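Local atomic coordinates of putative oxidoreductase (Thermus thermophilus, PDB entry 2ISM), a protein that belongs to the glucose/sorbosone dehydrogenase family, is probably an oxidoreductase, and folds as a six-bladed beta-propeller that carries a calcium ion. Residues 37-42 with 84-89. Sequence-based numbering, arbitrary orientation.
Sequences AFLPDG and PRFPQE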
loop_
_atom_site.group_PDB
_atom_site.type_symbol
_atom_site.label_atom_id
_atom_site.label_comp_id
_atom_site.label_asym_id
_atom_site.label_seq_id
_atom_site.Cartn_x
_atom_site.Cartn_y
_atom_site.Cartn_z
ATOM N N ALA B 37 0.197 17.871 -7.748
ATOM C CA ALA B 37 0.138 17.294 -9.089
ATOM C C ALA B 37 1.511 16.684 -9.327
ATOM O O ALA B 37 2.529 17.344 -9.132
ATOM C CB ALA B 37 -0.151 18.369 -10.131
ATOM N N PHE B 38 1.539 15.424 -9.740
ATOM C CA PHE B 38 2.797 14.729 -9.975
ATOM C C PHE B 38 3.132 14.700 -11.458
ATOM O O PHE B 38 2.401 14.123 -12.258
ATOM C CB PHE B 38 2.700 13.304 -9.419
ATOM C CG PHE B 38 2.403 13.252 -7.943
ATOM C CD1 PHE B 38 3.431 13.340 -7.010
ATOM C CD2 PHE B 38 1.091 13.149 -7.485
ATOM C CE1 PHE B 38 3.159 13.329 -5.640
ATOM C CE2 PHE B 38 0.808 13.139 -6.119
ATOM C CZ PHE B 38 1.847 13.228 -5.195
ATOM N N LEU B 39 4.238 15.343 -11.819
ATOM C CA LEU B 39 4.671 15.392 -13.207
ATOM C C LEU B 39 5.299 14.064 -13.596
ATOM O O LEU B 39 5.994 13.439 -12.797
ATOM C CB LEU B 39 5.689 16.516 -13.407
ATOM C CG LEU B 39 5.171 17.941 -13.186
ATOM C CD1 LEU B 39 6.334 18.921 -13.200
ATOM C CD2 LEU B 39 4.158 18.288 -14.258
ATOM N N PRO B 40 5.066 13.619 -14.839
ATOM C CA PRO B 40 5.622 12.350 -15.320
ATOM C C PRO B 40 7.141 12.226 -15.165
ATOM O O PRO B 40 7.661 11.129 -14.957
ATOM C CB PRO B 40 5.168 12.305 -16.782
ATOM C CG PRO B 40 5.008 13.758 -17.148
ATOM C CD PRO B 40 4.351 14.325 -15.915
ATOM N N ASP B 41 7.848 13.348 -15.248
ATOM C CA ASP B 41 9.302 13.336 -15.123
ATOM C C ASP B 41 9.814 13.347 -13.686
ATOM O O ASP B 41 11.016 13.451 -13.455
ATOM C CB ASP B 41 9.903 14.518 -15.885
ATOM C CG ASP B 41 9.173 15.813 -15.614
ATOM O OD1 ASP B 41 8.034 15.967 -16.106
ATOM O OD2 ASP B 41 9.733 16.673 -14.903
ATOM N N GLY B 42 8.906 13.243 -12.720
ATOM C CA GLY B 42 9.321 13.232 -11.328
ATOM C C GLY B 42 9.019 14.501 -10.549
ATOM O O GLY B 42 8.871 14.462 -9.329
ATOM N N PRO B 84 -5.395 14.645 -18.560
ATOM C CA PRO B 84 -5.209 13.189 -18.600
ATOM C C PRO B 84 -4.108 12.717 -19.554
ATOM O O PRO B 84 -3.451 11.706 -19.298
ATOM C CB PRO B 84 -6.588 12.681 -19.016
ATOM C CG PRO B 84 -7.497 13.662 -18.366
ATOM C CD PRO B 84 -6.820 14.989 -18.683
ATOM N N ARG B 85 -3.911 13.446 -20.649
ATOM C CA ARG B 85 -2.890 13.089 -21.634
ATOM C C ARG B 85 -1.656 13.992 -21.572
ATOM O O ARG B 85 -0.975 14.210 -22.575
ATOM C CB ARG B 85 -3.491 13.113 -23.044
ATOM C CG ARG B 85 -4.656 12.144 -23.216
ATOM C CD ARG B 85 -5.002 11.905 -24.680
ATOM N NE ARG B 85 -5.515 13.096 -25.352
ATOM C CZ ARG B 85 -6.656 13.702 -25.035
ATOM N NH1 ARG B 85 -7.411 13.233 -24.051
ATOM N NH2 ARG B 85 -7.049 14.774 -25.712
ATOM N N PHE B 86 -1.378 14.513 -20.384
ATOM C CA PHE B 86 -0.221 15.378 -20.150
ATOM C C PHE B 86 1.035 14.521 -20.347
ATOM O O PHE B 86 1.077 13.376 -19.904
ATOM C CB PHE B 86 -0.282 15.898 -18.710
ATOM C CG PHE B 86 0.783 16.894 -18.367
ATOM C CD1 PHE B 86 0.585 18.253 -18.603
ATOM C CD2 PHE B 86 1.980 16.480 -17.794
ATOM C CE1 PHE B 86 1.567 19.187 -18.268
ATOM C CE2 PHE B 86 2.968 17.407 -17.457
ATOM C CZ PHE B 86 2.759 18.763 -17.695
ATOM N N PRO B 87 2.089 15.061 -20.999
ATOM C CA PRO B 87 2.220 16.396 -21.588
ATOM C C PRO B 87 1.855 16.522 -23.074
ATOM O O PRO B 87 1.992 17.605 -23.646
ATOM C CB PRO B 87 3.690 16.717 -21.333
ATOM C CG PRO B 87 4.335 15.401 -21.583
ATOM C CD PRO B 87 3.406 14.415 -20.882
ATOM N N GLN B 88 1.407 15.433 -23.702
ATOM C CA GLN B 88 1.010 15.496 -25.114
ATOM C C GLN B 88 0.029 16.651 -25.248
ATOM O O GLN B 88 0.059 17.406 -26.216
ATOM C CB GLN B 88 0.339 14.195 -25.568
ATOM C CG GLN B 88 -0.895 14.423 -26.445
ATOM C CD GLN B 88 -1.040 13.402 -27.554
ATOM O OE1 GLN B 88 -2.146 12.948 -27.855
ATOM N NE2 GLN B 88 0.075 13.048 -28.182
ATOM N N GLU B 89 -0.869 16.744 -24.275
ATOM C CA GLU B 89 -1.832 17.833 -24.203
ATOM C C GLU B 89 -1.199 18.562 -23.023
ATOM O O GLU B 89 -1.448 18.218 -21.870
ATOM C CB GLU B 89 -3.222 17.305 -23.837
ATOM C CG GLU B 89 -3.809 16.329 -24.854
ATOM C CD GLU B 89 -4.301 17.009 -26.121
ATOM O OE1 GLU B 89 -4.065 18.225 -26.288
ATOM O OE2 GLU B 89 -4.924 16.319 -26.956
#
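Phe86 packs its ring against the side chains of Leu39 and Pro40. Leu39 CD2 comes in obliquely and reaches Phe86 CE2 at 3.5 Å, with Phe86 CZ only slightly farther away. Pro40 shares the CE2 atom but extends to CD2. Its CD lies near the ring plane, at the edge, 3.7 Å from Phe86 CE2. The Pro40 side chain runs roughly perpendicular to that of Phe86. The CG of Phe86 is anti to its backbone N (chi1 -175°), which sends the ring out toward 37-42.

Pro87 adds a looser touch. Its CD lies 4.1 Å from Pro40 CG, and the two proline side chains pass side by side, running in opposite senses. Pro87 also backs the ring. The peptide bond before it is cis, and its CB sits over the centre of one face of Phe86, a CH-pi type of packing between neighbours in sequence. The contact is apolar, with no hydrogen bond between the segments.

Each segment holds its own shape. A type I turn from Leu39 to Gly42 is closed by a bond from Gly42 N to Leu39 O (2.9 Å). On the other segment, Arg85 NH2 forms a salt bridge with Glu89 OE2 at 2.9 Å, and Glu89 N bonds to Arg85 O. The guanidinium nitrogen meets the carboxylate oxygen from above its plane.

The contact joins two neighbouring blades of the propeller. Residues 39-42 turn the chain from strand 33-38 into strand 44-48. Residues 84-89 lie in the loop linking strands 77-82 and 92-98. Leu39 is buried against Leu45, Leu55 and Leu82, while Phe86 packs edge-to-face with His112 of strand 104-112.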